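Local coordinates for surface glycan binding protein B (Bacteroides ovatus, PDB 6E57) that binds mixed-linkage beta-glucan and probably captures this cereal polysaccharide at the surface of a gut bacterium for its utilization, at residues A151-S156 / L185-P190; T162-G167 / Y198-Q203. One frame throughout, in Å; residues are numbered along the deposited sequence.

How the contacts relate
Contacts 1 and 2 belong to one beta-sandwich domain and lie in two different sheets that pack on each other. Their centres are about 10 Å apart. Contact 1 is the more buried of the two and pairs strands 150-154 and 184-188 of a three-stranded sheet. Contact 2 is only partly buried and pairs strands 163-166 and 196-203 of a five-stranded sheet. In the shared apolar core, Leu153 and Tyr187 of contact 1 both touch Ile164 of contact 2; Leu153 also meets Ile200, and Ile189 meets Leu166. The outward sides differ: contact 1 has an arginine, a glutamate and a phosphate, whereas contact 2 has Leu165, Val201 and Gln203.

Contact 1 of 2, residues A151-S156 / L185-P190. With NA (sodium ion), chain N; PO4 (phosphate ion), chain L.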
ATOM      1  N   ALA A 151      15.554   7.512  -4.704  1.00 45.31           N
ATOM      2  CA  ALA A 151      14.446   6.565  -4.559  1.00 44.18           C
ATOM      3  C   ALA A 151      15.010   5.172  -4.243  1.00 43.65           C
ATOM      4  O   ALA A 151      16.217   4.961  -4.334  1.00 45.00           O
ATOM      5  CB  ALA A 151      13.614   6.555  -5.818  1.00 43.82           C
ATOM      6  N   ARG A 152      14.124   4.239  -3.873  1.00 42.27           N
ATOM      7  CA  ARG A 152      14.508   2.886  -3.469  1.00 43.40           C
ATOM      8  C   ARG A 152      13.751   1.844  -4.296  1.00 41.87           C
ATOM      9  O   ARG A 152      12.571   2.011  -4.585  1.00 42.22           O
ATOM     10  CB  ARG A 152      14.170   2.623  -1.999  1.00 44.24           C
ATOM     11  CG  ARG A 152      14.654   3.692  -1.034  1.00 45.30           C
ATOM     12  CD  ARG A 152      14.202   3.384   0.373  1.00 44.48           C
ATOM     13  NE  ARG A 152      14.999   4.117   1.338  1.00 46.44           N
ATOM     14  CZ  ARG A 152      15.142   3.767   2.609  1.00 49.14           C
ATOM     15  NH1 ARG A 152      14.462   2.739   3.088  1.00 48.82           N
ATOM     16  NH2 ARG A 152      15.971   4.437   3.390  1.00 54.11           N
ATOM     17  N   LEU A 153      14.459   0.764  -4.640  1.00 42.98           N
ATOM     18  CA  LEU A 153      13.870  -0.488  -5.093  1.00 42.65           C
ATOM     19  C   LEU A 153      14.150  -1.563  -4.036  1.00 43.28           C
ATOM     20  O   LEU A 153      15.283  -1.687  -3.563  1.00 42.78           O
ATOM     21  CB  LEU A 153      14.477  -0.885  -6.443  1.00 44.42           C
ATOM     22  CG  LEU A 153      14.291   0.113  -7.586  1.00 44.75           C
ATOM     23  CD1 LEU A 153      15.082  -0.319  -8.811  1.00 46.92           C
ATOM     24  CD2 LEU A 153      12.824   0.276  -7.941  1.00 43.84           C
ATOM     25  N   TYR A 154      13.104  -2.307  -3.660  1.00 41.03           N
ATOM     26  CA  TYR A 154      13.207  -3.519  -2.856  1.00 40.08           C
ATOM     27  C   TYR A 154      12.944  -4.728  -3.757  1.00 41.41           C
ATOM     28  O   TYR A 154      12.113  -4.658  -4.660  1.00 41.37           O
ATOM     29  CB  TYR A 154      12.199  -3.509  -1.704  1.00 40.02           C
ATOM     30  CG  TYR A 154      12.458  -2.476  -0.639  1.00 40.39           C
ATOM     31  CD1 TYR A 154      13.395  -2.694   0.357  1.00 39.60           C
ATOM     32  CD2 TYR A 154      11.753  -1.283  -0.615  1.00 40.52           C
ATOM     33  CE1 TYR A 154      13.632  -1.752   1.345  1.00 39.19           C
ATOM     34  CE2 TYR A 154      11.980  -0.328   0.364  1.00 39.48           C
ATOM     35  CZ  TYR A 154      12.920  -0.566   1.348  1.00 38.76           C
ATOM     36  OH  TYR A 154      13.152   0.370   2.310  1.00 39.00           O
ATOM     37  N   GLY A 155      13.650  -5.833  -3.492  1.00 40.25           N
ATOM     38  CA  GLY A 155      13.450  -7.068  -4.228  1.00 41.18           C
ATOM     39  C   GLY A 155      14.500  -8.107  -3.890  1.00 41.81           C
ATOM     40  O   GLY A 155      14.788  -8.340  -2.714  1.00 41.55           O
ATOM     41  N   SER A 156      15.057  -8.730  -4.937  1.00 43.75           N
ATOM     42  CA  SER A 156      16.036  -9.809  -4.827  1.00 44.52           C
ATOM     43  C   SER A 156      17.122  -9.645  -5.897  1.00 44.24           C
ATOM     44  O   SER A 156      16.853  -9.159  -6.998  1.00 43.25           O
ATOM     45  CB  SER A 156      15.371 -11.156  -4.944  1.00 45.24           C
ATOM     46  OG  SER A 156      14.312 -11.282  -4.008  1.00 45.84           O
ATOM     47  N   LEU A 185      18.011  -1.018  -3.345  1.00 42.82           N
ATOM     48  CA  LEU A 185      18.823  -0.382  -4.364  1.00 43.52           C
ATOM     49  C   LEU A 185      18.445   1.102  -4.419  1.00 43.95           C
ATOM     50  O   LEU A 185      17.333   1.454  -4.812  1.00 42.55           O
ATOM     51  CB  LEU A 185      18.588  -1.082  -5.706  1.00 43.28           C
ATOM     52  CG  LEU A 185      19.596  -0.760  -6.808  1.00 44.39           C
ATOM     53  CD1 LEU A 185      20.985  -1.270  -6.452  1.00 43.71           C
ATOM     54  CD2 LEU A 185      19.141  -1.351  -8.134  1.00 45.27           C
ATOM     55  N   GLU A 186      19.375   1.952  -3.973  1.00 45.78           N
ATOM     56  CA  GLU A 186      19.218   3.397  -3.987  1.00 47.44           C
ATOM     57  C   GLU A 186      19.626   3.909  -5.373  1.00 49.59           C
ATOM     58  O   GLU A 186      20.619   3.450  -5.932  1.00 52.70           O
ATOM     59  CB  GLU A 186      20.067   4.020  -2.878  1.00 50.20           C
ATOM     60  CG  GLU A 186      19.583   5.381  -2.412  1.00 54.57           C
ATOM     61  CD  GLU A 186      20.211   5.852  -1.109  1.00 60.54           C
ATOM     62  OE1 GLU A 186      21.457   5.956  -1.055  1.00 64.67           O
ATOM     63  OE2 GLU A 186      19.455   6.096  -0.144  1.00 68.63           O
ATOM     64  N   TYR A 187      18.845   4.847  -5.918  1.00 46.58           N
ATOM     65  CA  TYR A 187      19.120   5.432  -7.225  1.00 47.55           C
ATOM     66  C   TYR A 187      18.527   6.844  -7.282  1.00 48.99           C
ATOM     67  O   TYR A 187      17.545   7.129  -6.609  1.00 51.35           O
ATOM     68  CB  TYR A 187      18.588   4.525  -8.339  1.00 48.05           C
ATOM     69  CG  TYR A 187      17.085   4.431  -8.445  1.00 46.25           C
ATOM     70  CD1 TYR A 187      16.331   3.806  -7.463  1.00 45.95           C
ATOM     71  CD2 TYR A 187      16.413   4.940  -9.544  1.00 46.59           C
ATOM     72  CE1 TYR A 187      14.953   3.706  -7.561  1.00 44.42           C
ATOM     73  CE2 TYR A 187      15.035   4.845  -9.659  1.00 45.66           C
ATOM     74  CZ  TYR A 187      14.302   4.225  -8.664  1.00 44.44           C
ATOM     75  OH  TYR A 187      12.943   4.131  -8.768  1.00 44.41           O
ATOM     76  N   THR A 188      19.153   7.712  -8.088  1.00 50.66           N
ATOM     77  CA  THR A 188      18.735   9.101  -8.262  1.00 51.83           C
ATOM     78  C   THR A 188      17.911   9.230  -9.549  1.00 52.37           C
ATOM     79  O   THR A 188      18.338   8.779 -10.612  1.00 54.02           O
ATOM     80  CB  THR A 188      19.942  10.048  -8.311  1.00 52.50           C
ATOM     81  OG1 THR A 188      20.812   9.747  -7.219  1.00 52.68           O
ATOM     82  CG2 THR A 188      19.544  11.506  -8.246  1.00 52.91           C
ATOM     83  N   ILE A 189      16.737   9.859  -9.437  1.00 53.18           N
ATOM     84  CA  ILE A 189      15.892  10.169 -10.590  1.00 54.73           C
ATOM     85  C   ILE A 189      16.482  11.396 -11.282  1.00 58.32           C
ATOM     86  O   ILE A 189      16.732  12.407 -10.631  1.00 60.93           O
ATOM     87  CB  ILE A 189      14.425  10.409 -10.173  1.00 54.05           C
ATOM     88  CG1 ILE A 189      13.864   9.281  -9.300  1.00 51.53           C
ATOM     89  CG2 ILE A 189      13.557  10.648 -11.398  1.00 55.24           C
ATOM     90  CD1 ILE A 189      13.779   7.936  -9.988  1.00 50.95           C
ATOM     91  N   PRO A 190      16.736  11.357 -12.610  1.00 59.97           N
ATOM     92  CA  PRO A 190      17.203  12.543 -13.329  1.00 61.70           C
ATOM     93  C   PRO A 190      16.171  13.678 -13.246  1.00 61.85           C
ATOM     94  O   PRO A 190      14.972  13.409 -13.171  1.00 64.40           O
ATOM     95  CB  PRO A 190      17.379  12.074 -14.781  1.00 62.63           C
ATOM     96  CG  PRO A 190      17.444  10.558 -14.693  1.00 62.79           C
ATOM     97  CD  PRO A 190      16.609  10.182 -13.486  1.00 61.05           C
TER
HETATM   98 NA    NA N 512      15.122  -9.272  -0.398  1.00 59.01          NA
HETATM   99  P   PO4 L 510      16.234   2.164   6.579  1.00105.31           P
HETATM  100  O1  PO4 L 510      15.494   0.861   6.372  1.00101.09           O
HETATM  101  O2  PO4 L 510      17.665   2.004   6.117  1.00107.18           O
HETATM  102  O3  PO4 L 510      16.227   2.524   8.052  1.00100.19           O
HETATM  103  O4  PO4 L 510      15.561   3.250   5.762  1.00 93.25           O
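Ala151 and Tyr187 form a hydrogen-bonded antiparallel pair, and Leu153 and Leu185 form a second. Four backbone bonds hold the strands. Ala151 N gives to Tyr187 O at 2.8 Å, and Tyr187 N gives back to Ala151 O. Leu153 and Leu185 exchange bonds in the same way. Between them lies the non-hydrogen-bonded pair Arg152 and Glu186, where CA-H...O contacts run from Glu186 CA to Ala151 O and from Arg152 CA to Leu185 O.

The apolar contacts gather on the side of Ala151, Leu153, Leu185 and Tyr187. Tyr187 CG sits between its own backbone N and carbonyl carbon (chi1 69°), which carries the ring across to the other strand. Its CE1 lies 3.6 Å from Ala151 CB and 3.7 Å from Leu153 CG. The Leu153 and Tyr187 side chains cross at about a right angle.

Polar groups occupy the side of Arg152 and Glu186. Arg152 NH1 and NH2 both bond to phosphate O4, at 2.9 and 2.7 Å. This anion probably comes from the crystallisation liquor. NH1 also gives to Tyr154 OH at 2.8 Å, near the guanidinium plane, so the tyrosine helps fix the rotation of the group. Tyr184 adds a cation-pi contact to Arg152. Beyond the paired region, Gly155 O binds a sodium ion at 2.5 Å.

In this antiparallel pair, strand 150-154 is one edge of the smaller sheet of a beta-sandwich domain. Strand 184-188 is the middle strand, with 175-177 beyond it. The apolar side packs on Ile164 of strand 163-166, Val145 of strand 144-145 and Ile171 of strand 169-171.

Contact 2 of 2, residues T162-G167 / Y198-Q203; sequences TAILLG and YRIVLQ
Leu166 reaches over one face of the Tyr198 ring, and the two side chains meet at about a right angle. Leu166 CD2 stands 4.1 Å from the centroid of the Tyr198 ring, 25° off the normal, in a CH-pi contact displaced toward the rim. With its CG anti to the backbone N (chi1 -159°), Leu166 also reaches Ile200, CG lying 3.8 Å from Ile200 CG2. The other end of the ring is tied by Tyr198 OH to Ser194 O. Gly167 CA approaches Tyr198 CD2 at 3.7 Å.

Ile164 and Leu202 run side by side in the same direction, with CG1 of Ile164 4.0 Å from CD2 of Leu202. On the opposite side of the sheet, Leu165 slants across Gln203 with CD1 nearest Gln203 OE1, which accepts a hydrogen bond from Gln209 NE2.

Leu165 N gives a nearly straight bond to Val201 O (2.9 Å, 171°). At the far end Thr162 and Ala163 both face Gln203 in a classic beta bulge. Gln203 O takes Thr162 N at 3.0 Å and Ala163 N only weakly.

This antiparallel pair lies inside the larger sheet: 209-217 flanks 196-203, and 169-171 flanks 163-166. Leu202 packs on Leu153 in the facing sheet.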
ATOM      1  N   THR A 162      23.762  -2.829 -12.441  1.00 49.39           N
ATOM      2  CA  THR A 162      24.739  -1.758 -12.693  1.00 50.85           C
ATOM      3  C   THR A 162      24.062  -0.518 -13.296  1.00 49.57           C
ATOM      4  O   THR A 162      24.645   0.567 -13.277  1.00 49.49           O
ATOM      5  CB  THR A 162      25.877  -2.244 -13.599  1.00 53.45           C
ATOM      6  OG1 THR A 162      25.304  -2.803 -14.781  1.00 55.54           O
ATOM      7  CG2 THR A 162      26.765  -3.268 -12.928  1.00 55.29           C
ATOM      8  N   ALA A 163      22.847  -0.675 -13.837  1.00 47.10           N
ATOM      9  CA  ALA A 163      22.089   0.450 -14.383  1.00 46.70           C
ATOM     10  C   ALA A 163      20.582   0.169 -14.327  1.00 45.74           C
ATOM     11  O   ALA A 163      20.146  -0.978 -14.414  1.00 44.54           O
ATOM     12  CB  ALA A 163      22.538   0.741 -15.793  1.00 46.45           C
ATOM     13  N   ILE A 164      19.805   1.246 -14.173  1.00 46.63           N
ATOM     14  CA  ILE A 164      18.358   1.224 -14.291  1.00 47.75           C
ATOM     15  C   ILE A 164      17.971   2.134 -15.460  1.00 49.31           C
ATOM     16  O   ILE A 164      18.483   3.246 -15.569  1.00 50.67           O
ATOM     17  CB  ILE A 164      17.677   1.675 -12.984  1.00 48.24           C
ATOM     18  CG1 ILE A 164      18.096   0.815 -11.790  1.00 47.91           C
ATOM     19  CG2 ILE A 164      16.165   1.696 -13.159  1.00 49.43           C
ATOM     20  CD1 ILE A 164      17.743   1.414 -10.451  1.00 47.39           C
ATOM     21  N   LEU A 165      17.065   1.647 -16.315  1.00 50.42           N
ATOM     22  CA  LEU A 165      16.545   2.411 -17.447  1.00 52.31           C
ATOM     23  C   LEU A 165      15.171   2.976 -17.070  1.00 51.91           C
ATOM     24  O   LEU A 165      14.292   2.238 -16.624  1.00 51.49           O
ATOM     25  CB  LEU A 165      16.457   1.508 -18.684  1.00 53.79           C
ATOM     26  CG  LEU A 165      17.739   0.769 -19.070  1.00 54.86           C
ATOM     27  CD1 LEU A 165      17.533  -0.036 -20.344  1.00 55.57           C
ATOM     28  CD2 LEU A 165      18.909   1.731 -19.235  1.00 55.14           C
ATOM     29  N   LEU A 166      15.009   4.292 -17.251  1.00 50.69           N
ATOM     30  CA  LEU A 166      13.795   5.007 -16.896  1.00 50.91           C
ATOM     31  C   LEU A 166      13.510   6.063 -17.969  1.00 53.10           C
ATOM     32  O   LEU A 166      14.205   7.081 -18.049  1.00 52.26           O
ATOM     33  CB  LEU A 166      13.985   5.645 -15.517  1.00 50.29           C
ATOM     34  CG  LEU A 166      12.705   6.002 -14.762  1.00 50.59           C
ATOM     35  CD1 LEU A 166      12.984   6.144 -13.275  1.00 51.70           C
ATOM     36  CD2 LEU A 166      12.076   7.273 -15.307  1.00 50.93           C
ATOM     37  N   GLY A 167      12.493   5.788 -18.795  1.00 55.56           N
ATOM     38  CA  GLY A 167      11.994   6.714 -19.808  1.00 58.42           C
ATOM     39  C   GLY A 167      13.108   7.342 -20.632  1.00 62.38           C
ATOM     40  O   GLY A 167      13.206   8.567 -20.726  1.00 63.52           O
ATOM     41  N   TYR A 198       6.353   5.294 -15.623  1.00 43.72           N
ATOM     42  CA  TYR A 198       7.369   4.667 -16.474  1.00 43.13           C
ATOM     43  C   TYR A 198       7.579   3.213 -16.042  1.00 41.48           C
ATOM     44  O   TYR A 198       7.578   2.923 -14.857  1.00 39.83           O
ATOM     45  CB  TYR A 198       8.688   5.439 -16.401  1.00 44.41           C
ATOM     46  CG  TYR A 198       8.596   6.899 -16.772  1.00 46.55           C
ATOM     47  CD1 TYR A 198       8.276   7.859 -15.823  1.00 47.37           C
ATOM     48  CD2 TYR A 198       8.839   7.327 -18.069  1.00 46.74           C
ATOM     49  CE1 TYR A 198       8.191   9.203 -16.153  1.00 47.45           C
ATOM     50  CE2 TYR A 198       8.755   8.666 -18.416  1.00 47.39           C
ATOM     51  CZ  TYR A 198       8.433   9.609 -17.454  1.00 47.88           C
ATOM     52  OH  TYR A 198       8.353  10.930 -17.785  1.00 49.14           O
ATOM     53  N   ARG A 199       7.749   2.317 -17.020  1.00 41.87           N
ATOM     54  CA  ARG A 199       8.136   0.922 -16.779  1.00 41.76           C
ATOM     55  C   ARG A 199       9.669   0.836 -16.779  1.00 43.09           C
ATOM     56  O   ARG A 199      10.304   1.112 -17.793  1.00 43.31           O
ATOM     57  CB  ARG A 199       7.524  -0.006 -17.835  1.00 41.53           C
ATOM     58  CG  ARG A 199       7.748  -1.487 -17.557  1.00 40.94           C
ATOM     59  CD  ARG A 199       7.024  -2.406 -18.525  1.00 40.49           C
ATOM     60  NE  ARG A 199       5.581  -2.385 -18.344  1.00 40.16           N
ATOM     61  CZ  ARG A 199       4.929  -3.001 -17.363  1.00 39.83           C
ATOM     62  NH1 ARG A 199       5.593  -3.646 -16.418  1.00 40.99           N
ATOM     63  NH2 ARG A 199       3.608  -2.967 -17.329  1.00 39.12           N
ATOM     64  N   ILE A 200      10.249   0.466 -15.630  1.00 43.16           N
ATOM     65  CA  ILE A 200      11.700   0.468 -15.441  1.00 45.22           C
ATOM     66  C   ILE A 200      12.259  -0.919 -15.771  1.00 45.90           C
ATOM     67  O   ILE A 200      11.547  -1.922 -15.720  1.00 47.75           O
ATOM     68  CB  ILE A 200      12.104   0.915 -14.020  1.00 45.67           C
ATOM     69  CG1 ILE A 200      11.459   0.057 -12.928  1.00 45.33           C
ATOM     70  CG2 ILE A 200      11.810   2.394 -13.817  1.00 46.84           C
ATOM     71  CD1 ILE A 200      12.236   0.038 -11.635  1.00 44.76           C
ATOM     72  N   VAL A 201      13.554  -0.940 -16.101  1.00 45.55           N
ATOM     73  CA  VAL A 201      14.280  -2.137 -16.487  1.00 46.44           C
ATOM     74  C   VAL A 201      15.631  -2.127 -15.758  1.00 46.72           C
ATOM     75  O   VAL A 201      16.302  -1.096 -15.716  1.00 47.44           O
ATOM     76  CB  VAL A 201      14.450  -2.198 -18.018  1.00 48.10           C
ATOM     77  CG1 VAL A 201      15.421  -3.287 -18.449  1.00 49.21           C
ATOM     78  CG2 VAL A 201      13.112  -2.364 -18.722  1.00 47.93           C
ATOM     79  N   LEU A 202      16.001  -3.278 -15.182  1.00 45.33           N
ATOM     80  CA  LEU A 202      17.276  -3.469 -14.489  1.00 45.49           C
ATOM     81  C   LEU A 202      18.279  -4.089 -15.465  1.00 46.78           C
ATOM     82  O   LEU A 202      17.953  -5.064 -16.130  1.00 46.91           O
ATOM     83  CB  LEU A 202      17.064  -4.393 -13.288  1.00 45.12           C
ATOM     84  CG  LEU A 202      15.903  -4.032 -12.364  1.00 44.74           C
ATOM     85  CD1 LEU A 202      15.772  -5.057 -11.247  1.00 43.73           C
ATOM     86  CD2 LEU A 202      16.075  -2.632 -11.793  1.00 44.71           C
ATOM     87  N   GLN A 203      19.494  -3.530 -15.519  1.00 48.86           N
ATOM     88  CA  GLN A 203      20.527  -3.967 -16.469  1.00 51.68           C
ATOM     89  C   GLN A 203      21.739  -4.531 -15.714  1.00 54.11           C
ATOM     90  O   GLN A 203      22.177  -3.963 -14.718  1.00 53.65           O
ATOM     91  CB  GLN A 203      20.928  -2.805 -17.382  1.00 53.25           C
ATOM     92  CG  GLN A 203      22.042  -3.150 -18.363  1.00 52.79           C
ATOM     93  CD  GLN A 203      22.054  -2.244 -19.571  1.00 51.98           C
ATOM     94  OE1 GLN A 203      21.087  -2.174 -20.328  1.00 53.68           O
ATOM     95  NE2 GLN A 203      23.160  -1.545 -19.764  1.00 47.68           N
TER